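Local coordinates for protein MATE family efflux transporter (Vibrio cholerae, PDB 6IDP) that probably exports drugs and other toxic compounds across the bacterial inner membrane, through a conformational change that depends on protons, at residues M58-I63 with A103-V108; T84-Q89 with Q222-S227; T160-T165 with A205-K210; L280-A285 with C314-G319. One frame throughout, in Å; residues are numbered along the deposited sequence.

Contact 1: M58-I63 with A103-V108. With OLC ((2R)-2,3-dihydroxypropyl (9Z)-octadec-9-enoate), chain R.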
# COMPACT_ATOMS: atom_id res chain seq x y z
N MET A 58 0.83 10.15 4.51
CA MET A 58 0.29 9.59 3.28
C MET A 58 1.11 10.02 2.08
O MET A 58 1.34 9.24 1.15
CB MET A 58 -1.17 10.02 3.08
CG MET A 58 -2.15 9.43 4.08
SD MET A 58 -3.85 9.65 3.52
CE MET A 58 -3.85 11.40 3.13
N VAL A 59 1.57 11.27 2.10
CA VAL A 59 2.40 11.81 1.04
C VAL A 59 3.73 11.07 0.94
O VAL A 59 4.15 10.68 -0.15
CB VAL A 59 2.66 13.32 1.24
CG1 VAL A 59 3.79 13.80 0.36
CG2 VAL A 59 1.38 14.11 0.96
N ILE A 60 4.39 10.88 2.08
CA ILE A 60 5.66 10.16 2.12
C ILE A 60 5.47 8.71 1.67
O ILE A 60 6.26 8.19 0.89
CB ILE A 60 6.29 10.17 3.52
CG1 ILE A 60 6.40 11.59 4.06
CG2 ILE A 60 7.66 9.50 3.49
CD1 ILE A 60 7.19 12.52 3.18
N ILE A 61 4.41 8.08 2.17
CA ILE A 61 4.12 6.70 1.83
C ILE A 61 3.81 6.57 0.34
O ILE A 61 4.32 5.67 -0.33
CB ILE A 61 2.94 6.14 2.65
CG1 ILE A 61 3.31 6.12 4.13
CG2 ILE A 61 2.56 4.75 2.18
CD1 ILE A 61 4.58 5.35 4.44
N GLY A 62 3.00 7.49 -0.18
CA GLY A 62 2.68 7.52 -1.60
C GLY A 62 3.91 7.66 -2.47
O GLY A 62 3.98 7.10 -3.57
N ILE A 63 4.90 8.40 -1.98
CA ILE A 63 6.14 8.62 -2.71
C ILE A 63 7.02 7.37 -2.70
O ILE A 63 7.52 6.95 -3.75
CB ILE A 63 6.91 9.82 -2.14
CG1 ILE A 63 6.25 11.13 -2.59
CG2 ILE A 63 8.37 9.79 -2.59
CD1 ILE A 63 6.83 12.37 -1.94
N ALA A 103 15.03 12.66 1.90
CA ALA A 103 15.71 13.62 2.76
C ALA A 103 15.34 15.05 2.38
O ALA A 103 15.05 15.88 3.24
CB ALA A 103 17.21 13.43 2.69
N LEU A 104 15.36 15.34 1.08
CA LEU A 104 14.94 16.65 0.58
C LEU A 104 13.48 16.93 0.92
O LEU A 104 13.15 18.03 1.34
CB LEU A 104 15.15 16.74 -0.94
CG LEU A 104 16.59 16.95 -1.42
CD1 LEU A 104 16.62 17.06 -2.94
CD2 LEU A 104 17.20 18.18 -0.78
N ILE A 105 12.63 15.93 0.73
CA ILE A 105 11.21 16.07 1.05
C ILE A 105 11.03 16.37 2.54
O ILE A 105 10.31 17.29 2.90
CB ILE A 105 10.41 14.81 0.69
CG1 ILE A 105 10.41 14.59 -0.83
CG2 ILE A 105 8.98 14.93 1.18
CD1 ILE A 105 9.67 15.66 -1.60
N ALA A 106 11.69 15.59 3.38
CA ALA A 106 11.58 15.76 4.83
C ALA A 106 12.02 17.15 5.27
O ALA A 106 11.41 17.75 6.16
CB ALA A 106 12.40 14.70 5.55
N LEU A 107 13.07 17.67 4.64
CA LEU A 107 13.60 18.99 4.96
C LEU A 107 12.60 20.11 4.67
O LEU A 107 12.37 20.98 5.51
CB LEU A 107 14.90 19.24 4.19
CG LEU A 107 15.47 20.66 4.23
CD1 LEU A 107 15.74 21.11 5.65
CD2 LEU A 107 16.73 20.76 3.38
N VAL A 108 12.00 20.08 3.48
CA VAL A 108 11.09 21.15 3.08
C VAL A 108 9.76 21.06 3.82
O VAL A 108 9.06 22.07 3.98
CB VAL A 108 10.84 21.15 1.56
CG1 VAL A 108 12.16 21.14 0.80
CG2 VAL A 108 9.98 19.96 1.15
C18 OLC R . 17.81 11.94 7.00
C10 OLC R . 15.67 19.22 8.93
C9 OLC R . 16.18 20.45 9.18
C17 OLC R . 16.68 12.24 7.97
C11 OLC R . 14.84 18.49 9.96
C8 OLC R . 15.93 21.13 10.51
C16 OLC R . 15.97 13.50 7.54
C12 OLC R . 13.84 17.59 9.27
C7 OLC R . 16.56 22.51 10.49
C15 OLC R . 15.14 14.05 8.69
C13 OLC R . 14.14 16.14 9.59
C6 OLC R . 15.87 23.39 11.52
C14 OLC R . 14.70 15.46 8.36
C5 OLC R . 15.68 24.78 10.95
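A single side chain, that of I105, supplies one whole side of this contact: both I60 and I63, one turn apart on the facing helix, close on it, and no hydrogen bond crosses between the segments. The tightest meeting is of methyl ends, I60 CD1 lying 3.6 Å from I105 CG2. The backbones stay well apart, with 8.2 Å between the CA atoms of I60 and I105 even at their nearest, and the long, branched isoleucine side chains bridge this gap. The CB of I60 does not head straight for its partner. Its gamma-1 branch lies beside the backbone N (chi1 -53°), and a second bend at chi2 of -58° swings CD1 across to I105; the two side chains then slide past each other in opposite directions. I63 CD1 comes to the other branch of I105, 4.4 Å from CG1, a looser touch. Helices 54-80 and 84-111 follow one another in the chain, which makes this a contact between consecutive helices in the first MatE region of an all-helical membrane transporter. Apolar, beta-branched residues are well suited to such a setting, because they present a rigid hydrocarbon surface and ask for no polar partner. Beyond the pair, I63 also rests on M241 of helix 226-259, while A106 touches L138 of helix 124-156. The acyl chain of a bound monoolein runs along helix 84-111, with its C14 3.7 Å from A106 CB and its C9 3.6 Å from L107 CD1.

Contact 2: T84-Q89 with Q222-S227. With OLC ((2R)-2,3-dihydroxypropyl (9Z)-octadec-9-enoate), chain J; OLC ((2R)-2,3-dihydroxypropyl (9Z)-octadec-9-enoate), chain C.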
# COMPACT_ATOMS: atom_id res chain seq x y z
N THR A 84 22.55 -8.62 -15.86
CA THR A 84 22.97 -8.79 -14.47
C THR A 84 23.64 -7.55 -13.87
O THR A 84 23.30 -7.13 -12.77
CB THR A 84 23.93 -9.98 -14.33
OG1 THR A 84 23.33 -11.15 -14.91
CG2 THR A 84 24.26 -10.24 -12.87
N GLU A 85 24.60 -6.99 -14.60
CA GLU A 85 25.32 -5.81 -14.12
C GLU A 85 24.38 -4.61 -14.00
O GLU A 85 24.37 -3.92 -12.99
CB GLU A 85 26.49 -5.48 -15.05
CG GLU A 85 27.30 -4.27 -14.62
CD GLU A 85 28.07 -4.50 -13.33
OE1 GLU A 85 28.36 -3.52 -12.62
OE2 GLU A 85 28.41 -5.67 -13.04
N TYR A 86 23.59 -4.39 -15.05
CA TYR A 86 22.70 -3.24 -15.11
C TYR A 86 21.64 -3.28 -14.01
O TYR A 86 21.29 -2.25 -13.45
CB TYR A 86 22.04 -3.18 -16.49
CG TYR A 86 20.98 -2.11 -16.63
CD1 TYR A 86 21.29 -0.77 -16.49
CD2 TYR A 86 19.67 -2.46 -16.92
CE1 TYR A 86 20.32 0.21 -16.63
CE2 TYR A 86 18.69 -1.49 -17.06
CZ TYR A 86 19.02 -0.16 -16.91
OH TYR A 86 18.04 0.80 -17.05
N ALA A 87 21.15 -4.48 -13.70
CA ALA A 87 20.13 -4.64 -12.68
C ALA A 87 20.63 -4.25 -11.29
O ALA A 87 19.91 -3.61 -10.52
CB ALA A 87 19.61 -6.07 -12.67
N LYS A 88 21.86 -4.63 -10.96
CA LYS A 88 22.38 -4.33 -9.63
C LYS A 88 22.91 -2.90 -9.54
O LYS A 88 23.00 -2.34 -8.45
CB LYS A 88 23.47 -5.33 -9.23
CG LYS A 88 24.77 -5.23 -9.99
CD LYS A 88 25.79 -6.18 -9.40
CE LYS A 88 27.13 -6.07 -10.10
NZ LYS A 88 28.17 -6.91 -9.45
N GLN A 89 23.26 -2.31 -10.68
CA GLN A 89 23.57 -0.89 -10.73
C GLN A 89 22.31 -0.08 -10.45
O GLN A 89 22.35 0.94 -9.77
CB GLN A 89 24.17 -0.50 -12.08
CG GLN A 89 25.58 -0.99 -12.32
CD GLN A 89 26.04 -0.73 -13.75
OE1 GLN A 89 25.24 -0.80 -14.68
NE2 GLN A 89 27.32 -0.44 -13.92
N GLN A 222 30.36 3.30 -13.73
CA GLN A 222 31.21 3.81 -14.80
C GLN A 222 30.55 3.68 -16.18
O GLN A 222 30.70 4.56 -17.03
CB GLN A 222 32.56 3.09 -14.80
CG GLN A 222 33.45 3.40 -13.60
CD GLN A 222 33.07 2.61 -12.36
OE1 GLN A 222 32.16 1.79 -12.39
NE2 GLN A 222 33.79 2.86 -11.27
N ASP A 223 29.83 2.59 -16.40
CA ASP A 223 29.21 2.34 -17.70
C ASP A 223 27.69 2.50 -17.66
O ASP A 223 27.00 2.06 -18.58
CB ASP A 223 29.56 0.94 -18.19
N LEU A 224 27.18 3.13 -16.61
CA LEU A 224 25.73 3.30 -16.46
C LEU A 224 25.25 4.63 -17.04
O LEU A 224 25.76 5.69 -16.67
CB LEU A 224 25.33 3.21 -14.98
CG LEU A 224 23.85 3.41 -14.67
CD1 LEU A 224 23.02 2.25 -15.20
CD2 LEU A 224 23.62 3.59 -13.18
N ASN A 225 24.28 4.57 -17.93
CA ASN A 225 23.63 5.77 -18.43
C ASN A 225 22.60 6.26 -17.42
O ASN A 225 21.47 5.77 -17.38
CB ASN A 225 22.97 5.51 -19.79
CG ASN A 225 22.61 6.79 -20.53
OD1 ASN A 225 22.30 7.81 -19.92
ND2 ASN A 225 22.64 6.73 -21.85
N ILE A 226 23.00 7.22 -16.59
CA ILE A 226 22.16 7.70 -15.49
C ILE A 226 20.87 8.35 -16.00
O ILE A 226 19.79 8.04 -15.50
CB ILE A 226 22.94 8.70 -14.61
CG1 ILE A 226 24.07 7.98 -13.87
CG2 ILE A 226 22.01 9.37 -13.61
CD1 ILE A 226 24.88 8.87 -12.95
N SER A 227 20.99 9.22 -16.99
CA SER A 227 19.83 9.90 -17.56
C SER A 227 18.82 8.90 -18.12
O SER A 227 17.61 9.09 -18.01
CB SER A 227 20.28 10.87 -18.66
OG SER A 227 19.18 11.61 -19.17
C18 OLC J . 22.82 -3.75 -21.01
C17 OLC J . 21.86 -2.64 -21.38
C16 OLC J . 21.41 -1.92 -20.13
C15 OLC J . 20.38 -0.87 -20.49
C13 OLC J . 18.08 -0.49 -21.32
C14 OLC J . 19.10 -1.54 -20.93
C10 OLC C . 23.52 10.00 -0.11
C9 OLC C . 24.47 9.42 -0.87
C11 OLC C . 23.86 11.20 0.75
C8 OLC C . 25.89 9.95 -0.89
C24 OLC C . 32.22 4.94 -8.49
C12 OLC C . 22.85 11.30 1.87
C7 OLC C . 26.81 8.88 -1.41
C13 OLC C . 21.45 11.36 1.29
C6 OLC C . 27.60 9.41 -2.58
C14 OLC C . 20.44 11.30 2.42
C5 OLC C . 26.71 9.49 -3.81
C4 OLC C . 26.55 8.11 -4.41
C3 OLC C . 27.04 8.10 -5.84
C2 OLC C . 28.50 7.68 -5.89
C21 OLC C . 29.98 5.92 -8.87
C1 OLC C . 28.72 6.73 -7.05
C22 OLC C . 31.39 5.81 -9.41
O19 OLC C . 27.81 6.04 -7.45
O25 OLC C . 33.59 5.14 -8.74
O23 OLC C . 31.35 5.23 -10.69
O20 OLC C . 29.98 6.65 -7.66
O HOH W 1 24.97 -0.41 -17.65
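L224 reaches from the connection before helix 226-259 to the first turns of helix 84-111, and its atoms can be followed outward to Y86 and Q89. CB, which points toward the helix, lies 4.0 Å from Q89 OE1. CG stands anti to the backbone N (chi1 179°), which carries the branch on into the angle between Q89 and Y86. At the tip, CD1 meets the edge of the Y86 ring near its plane, 3.7 Å from CE1, and also lies 3.8 Å from Q89 OE1. Leucine suits this place: one methyl, CD1, touches both the aromatic edge and the amide oxygen, while CB lies by the same amide. One face of the Y86 ring meets a monoolein chain, whose C16 is 3.5 Å from Y86 CG, offset toward the rim, while the CD1-CE1 edge meets L224. Besides touching L224, Q89 OE1 accepts a hydrogen bond from a water at 3.0 Å, and through this water it reaches D223 O by a second, weak bond; Q89 NE2 bonds directly to Q220 O. N225 caps the start of helix 226-259 through OD1, which accepts from Q228 N. The contact thus joins the beginning of helix 84-111 to the beginning of helix 226-259: Y86 touches A78 of helix 54-80 and, together with L224, S229 of helix 226-259.

Contact 3: T160-T165 with A205-K210. With OLC ((2R)-2,3-dihydroxypropyl (9Z)-octadec-9-enoate), chain K.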
# COMPACT_ATOMS: atom_id res chain seq x y z
N THR A 160 10.91 -12.48 -1.43
CA THR A 160 9.93 -11.88 -0.52
C THR A 160 10.09 -12.40 0.91
O THR A 160 9.60 -11.78 1.85
CB THR A 160 8.48 -12.14 -1.00
OG1 THR A 160 8.28 -13.55 -1.16
CG2 THR A 160 8.21 -11.44 -2.32
N LEU A 161 10.77 -13.53 1.05
CA LEU A 161 10.94 -14.15 2.36
C LEU A 161 11.71 -13.25 3.32
O LEU A 161 11.33 -13.09 4.47
CB LEU A 161 11.65 -15.50 2.23
CG LEU A 161 11.82 -16.33 3.51
CD1 LEU A 161 10.47 -16.59 4.16
CD2 LEU A 161 12.54 -17.64 3.22
N LEU A 162 12.79 -12.65 2.82
CA LEU A 162 13.63 -11.79 3.65
C LEU A 162 12.92 -10.49 4.07
O LEU A 162 12.93 -10.15 5.25
CB LEU A 162 14.95 -11.48 2.94
CG LEU A 162 15.97 -10.62 3.68
CD1 LEU A 162 16.34 -11.24 5.02
CD2 LEU A 162 17.22 -10.43 2.83
N PRO A 163 12.31 -9.76 3.11
CA PRO A 163 11.55 -8.60 3.58
C PRO A 163 10.36 -8.97 4.46
O PRO A 163 10.07 -8.26 5.42
CB PRO A 163 11.07 -7.93 2.28
CG PRO A 163 11.21 -8.97 1.23
CD PRO A 163 12.37 -9.80 1.64
N GLY A 164 9.69 -10.07 4.13
CA GLY A 164 8.55 -10.53 4.92
C GLY A 164 8.95 -10.84 6.35
O GLY A 164 8.28 -10.45 7.30
N THR A 165 10.06 -11.56 6.49
CA THR A 165 10.58 -11.93 7.80
C THR A 165 10.98 -10.70 8.61
O THR A 165 10.69 -10.61 9.80
CB THR A 165 11.78 -12.89 7.66
OG1 THR A 165 11.34 -14.14 7.13
CG2 THR A 165 12.44 -13.13 9.01
N ALA A 205 20.11 -2.38 9.25
CA ALA A 205 21.40 -2.97 9.60
C ALA A 205 21.48 -4.44 9.20
O ALA A 205 22.57 -4.96 8.97
CB ALA A 205 21.66 -2.81 11.09
N ILE A 206 20.33 -5.10 9.12
CA ILE A 206 20.29 -6.52 8.79
C ILE A 206 20.19 -6.77 7.28
O ILE A 206 20.88 -7.63 6.74
CB ILE A 206 19.12 -7.23 9.49
CG1 ILE A 206 19.33 -7.24 11.01
CG2 ILE A 206 18.97 -8.66 8.99
CD1 ILE A 206 18.20 -7.86 11.79
N VAL A 207 19.34 -6.00 6.60
CA VAL A 207 19.04 -6.28 5.20
C VAL A 207 20.11 -5.76 4.23
O VAL A 207 20.35 -6.36 3.19
CB VAL A 207 17.66 -5.70 4.79
CG1 VAL A 207 17.68 -4.17 4.77
CG2 VAL A 207 17.21 -6.26 3.45
N ALA A 208 20.75 -4.65 4.59
CA ALA A 208 21.72 -4.01 3.70
C ALA A 208 22.96 -4.88 3.43
O ALA A 208 23.39 -4.98 2.28
CB ALA A 208 22.14 -2.65 4.26
N PRO A 209 23.55 -5.51 4.47
CA PRO A 209 24.69 -6.37 4.12
C PRO A 209 24.28 -7.62 3.35
O PRO A 209 25.08 -8.15 2.58
CB PRO A 209 25.28 -6.74 5.49
CG PRO A 209 24.16 -6.53 6.46
CD PRO A 209 23.39 -5.37 5.92
N LYS A 210 23.06 -8.10 3.57
CA LYS A 210 22.56 -9.26 2.84
C LYS A 210 22.36 -8.92 1.37
O LYS A 210 22.68 -9.71 0.48
CB LYS A 210 21.26 -9.77 3.46
CG LYS A 210 21.46 -10.64 4.70
CD LYS A 210 20.17 -10.74 5.51
CE LYS A 210 20.20 -11.93 6.46
NZ LYS A 210 21.43 -11.96 7.30
C18 OLC K . 21.36 -5.58 15.13
C17 OLC K . 22.31 -5.14 14.03
C16 OLC K . 23.02 -6.35 13.45
C12 OLC K . 26.04 -7.89 9.84
C15 OLC K . 23.92 -5.91 12.32
C13 OLC K . 25.49 -6.68 10.58
C14 OLC K . 24.53 -7.13 11.66
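With CG anti to the backbone N (chi1 -179°) and chi2 at 57°, L162 spreads its two methyls toward helix 189-213, where K210, with chi1 at -81° and its chain extended as far as CE, lays its methylenes against them; the bend at chi4 turns only NZ. The contact is a lateral one between two membrane helices of an all-helical MATE transporter, 161-184 and 189-213, which are consecutive in the chain. L162 CD1 is 3.9 Å from K210 CD, and CD2 is 4.0 Å from the same carbon, so the leucine fork straddles the lysine methylene as the two side chains cross obliquely. Lysine suits such a position because its methylenes can pack like an apolar residue while the charge is carried at the far end. V207 offers CG2 at 4.2 Å to L162 CD2; this compact, buried valine also touches L147 and Y150 of helix 124-156. Helix 189-213 is kinked here, since P209 has no N-H to give to the preceding turn. On the other helix P163 stands in the first turn, where a proline N costs no helical bond, and packs on Y151. L161 O receives both T165 N and T165 OG1, from opposite faces of its plane, the hydroxyl at 2.9 Å.

Contact 4: L280-A285 with C314-G319. With OLC ((2R)-2,3-dihydroxypropyl (9Z)-octadec-9-enoate), chain P; OLC ((2R)-2,3-dihydroxypropyl (9Z)-octadec-9-enoate), chain N.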
# COMPACT_ATOMS: atom_id res chain seq x y z
N LEU A 280 -9.07 -7.81 2.45
CA LEU A 280 -8.30 -7.76 1.21
C LEU A 280 -6.80 -7.86 1.45
O LEU A 280 -6.00 -7.49 0.59
CB LEU A 280 -8.61 -6.47 0.45
CG LEU A 280 -9.90 -6.41 -0.37
CD1 LEU A 280 -10.22 -4.97 -0.74
CD2 LEU A 280 -9.80 -7.28 -1.62
N VAL A 281 -6.41 -8.37 2.62
CA VAL A 281 -4.99 -8.40 2.98
C VAL A 281 -4.22 -9.40 2.11
O VAL A 281 -3.03 -9.19 1.84
CB VAL A 281 -4.80 -8.73 4.48
CG1 VAL A 281 -5.23 -10.16 4.80
CG2 VAL A 281 -3.35 -8.50 4.90
N ALA A 282 -4.87 -10.46 1.66
CA ALA A 282 -4.20 -11.44 0.80
C ALA A 282 -3.99 -10.86 -0.59
O ALA A 282 -2.97 -11.13 -1.24
CB ALA A 282 -4.99 -12.73 0.73
N VAL A 283 -4.95 -10.08 -1.06
CA VAL A 283 -4.82 -9.42 -2.35
C VAL A 283 -3.71 -8.38 -2.27
O VAL A 283 -2.89 -8.26 -3.19
CB VAL A 283 -6.14 -8.76 -2.80
CG1 VAL A 283 -5.97 -8.08 -4.14
CG2 VAL A 283 -7.25 -9.79 -2.86
N LEU A 284 -3.67 -7.66 -1.15
CA LEU A 284 -2.64 -6.66 -0.90
C LEU A 284 -1.25 -7.29 -0.95
O LEU A 284 -0.33 -6.75 -1.57
CB LEU A 284 -2.88 -5.99 0.45
CG LEU A 284 -2.27 -4.60 0.69
CD1 LEU A 284 -0.85 -4.68 1.23
CD2 LEU A 284 -2.33 -3.76 -0.58
N ALA A 285 -1.09 -8.44 -0.30
CA ALA A 285 0.17 -9.17 -0.31
C ALA A 285 0.57 -9.55 -1.74
O ALA A 285 1.75 -9.52 -2.10
CB ALA A 285 0.07 -10.42 0.56
N CYS A 314 -6.03 -14.26 -10.55
CA CYS A 314 -7.41 -13.78 -10.60
C CYS A 314 -8.38 -14.82 -10.07
O CYS A 314 -9.35 -14.48 -9.39
CB CYS A 314 -7.79 -13.38 -12.03
SG CYS A 314 -7.05 -11.84 -12.60
N GLN A 315 -8.12 -16.09 -10.37
CA GLN A 315 -8.95 -17.17 -9.87
C GLN A 315 -8.94 -17.23 -8.35
O GLN A 315 -9.99 -17.37 -7.72
CB GLN A 315 -8.50 -18.52 -10.44
CG GLN A 315 -8.82 -18.71 -11.91
CD GLN A 315 -8.17 -19.95 -12.48
OE1 GLN A 315 -7.97 -20.94 -11.77
NE2 GLN A 315 -7.84 -19.91 -13.76
N PHE A 316 -7.75 -17.12 -7.76
CA PHE A 316 -7.64 -17.13 -6.31
C PHE A 316 -8.41 -15.97 -5.69
O PHE A 316 -9.20 -16.17 -4.78
CB PHE A 316 -6.17 -17.08 -5.87
CG PHE A 316 -6.00 -16.85 -4.39
CD1 PHE A 316 -6.13 -17.90 -3.50
CD2 PHE A 316 -5.74 -15.59 -3.89
CE1 PHE A 316 -5.98 -17.70 -2.13
CE2 PHE A 316 -5.59 -15.37 -2.53
CZ PHE A 316 -5.71 -16.43 -1.65
N VAL A 317 -8.18 -14.77 -6.20
CA VAL A 317 -8.81 -13.57 -5.66
C VAL A 317 -10.33 -13.66 -5.67
O VAL A 317 -10.98 -13.39 -4.66
CB VAL A 317 -8.37 -12.31 -6.44
CG1 VAL A 317 -9.25 -11.12 -6.07
CG2 VAL A 317 -6.91 -12.01 -6.17
N LEU A 318 -10.90 -14.06 -6.81
CA LEU A 318 -12.34 -14.21 -6.93
C LEU A 318 -12.88 -15.27 -5.97
O LEU A 318 -13.87 -15.04 -5.28
CB LEU A 318 -12.72 -14.58 -8.37
CG LEU A 318 -12.50 -13.44 -9.37
CD1 LEU A 318 -12.89 -13.87 -10.77
CD2 LEU A 318 -13.30 -12.22 -8.93
N GLY A 319 -12.22 -16.42 -5.92
CA GLY A 319 -12.64 -17.50 -5.05
C GLY A 319 -12.50 -17.17 -3.57
O GLY A 319 -13.41 -17.39 -2.78
C18 OLC P . -1.25 -16.53 0.89
C10 OLC P . -3.14 -20.92 -4.74
C9 OLC P . -3.13 -22.27 -4.69
C17 OLC P . -2.53 -16.80 0.14
C11 OLC P . -1.89 -20.14 -5.07
C8 OLC P . -1.85 -23.04 -4.96
C16 OLC P . -2.24 -17.58 -1.12
C12 OLC P . -2.23 -18.69 -5.37
C7 OLC P . -1.95 -24.43 -4.37
C15 OLC P . -1.73 -16.64 -2.19
C13 OLC P . -2.59 -17.96 -4.09
C6 OLC P . -2.21 -25.45 -5.46
C14 OLC P . -1.35 -17.44 -3.42
C5 OLC P . -0.94 -25.69 -6.25
C18 OLC N . -12.18 -11.52 7.62
C17 OLC N . -11.26 -11.77 6.45
C16 OLC N . -9.92 -12.23 6.96
C12 OLC N . -5.40 -13.77 5.77
C15 OLC N . -8.99 -12.50 5.80
C13 OLC N . -6.76 -13.41 5.22
C14 OLC N . -7.60 -12.79 6.32
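V283 and V317 meet through their methyls, the two side chains crossing at about a right angle. Each valine holds CG1 anti to its backbone N (chi1 180° for V283 and 168° for V317), which puts CG2 beside that N. From this position V283 CG2 lies 4.0 Å from both CG2 and CG1 of V317, inserting one methyl against the fork of the other. Small, beta-branched residues suit the spot because the helices come close, 6.6 Å between the CA atoms of V283 and V317. Next to this pair in sequence, A282 meets F316, whose CG is anti to the backbone N (chi1 170°), which turns the ring toward segment 280-285. A282 CB lies at the ring edge, near its plane, 4.2 Å from CE2; the small methyl of alanine fits against that edge. Over one face of the ring runs a monoolein chain, its C13 3.6 Å from F316 CD1, and F316 also stacks with F320. A second lipid chain touches V281 CG1, 3.6 Å from its C13. V317 packs further on M286 and on L368 of helix 360-375. Between these segments the contact is apolar, buried at the valines and reached by lipid at the F316 ring, and dispersion and the hydrophobic effect probably account for it.

How the contacts relate
Contacts 1 and 2 both use helix 84-111, at places whose centres are 26 Å apart, and their segments alternate along the chain. Contact 3 falls between the two segments of contact 2 in sequence, and its centre lies 23 Å from those of both contacts 1 and 2. Contact 1, in the first MatE region, and contact 4, in the second, are on opposite sides of the chain's centre, their own centres 30 Å apart. The nearest atoms of contacts 3 and 4 are about 7 Å apart, the closest approach of any two contacts. None touches another; monoolein touches a segment of each contact, consistent with a membrane-embedded helical protein.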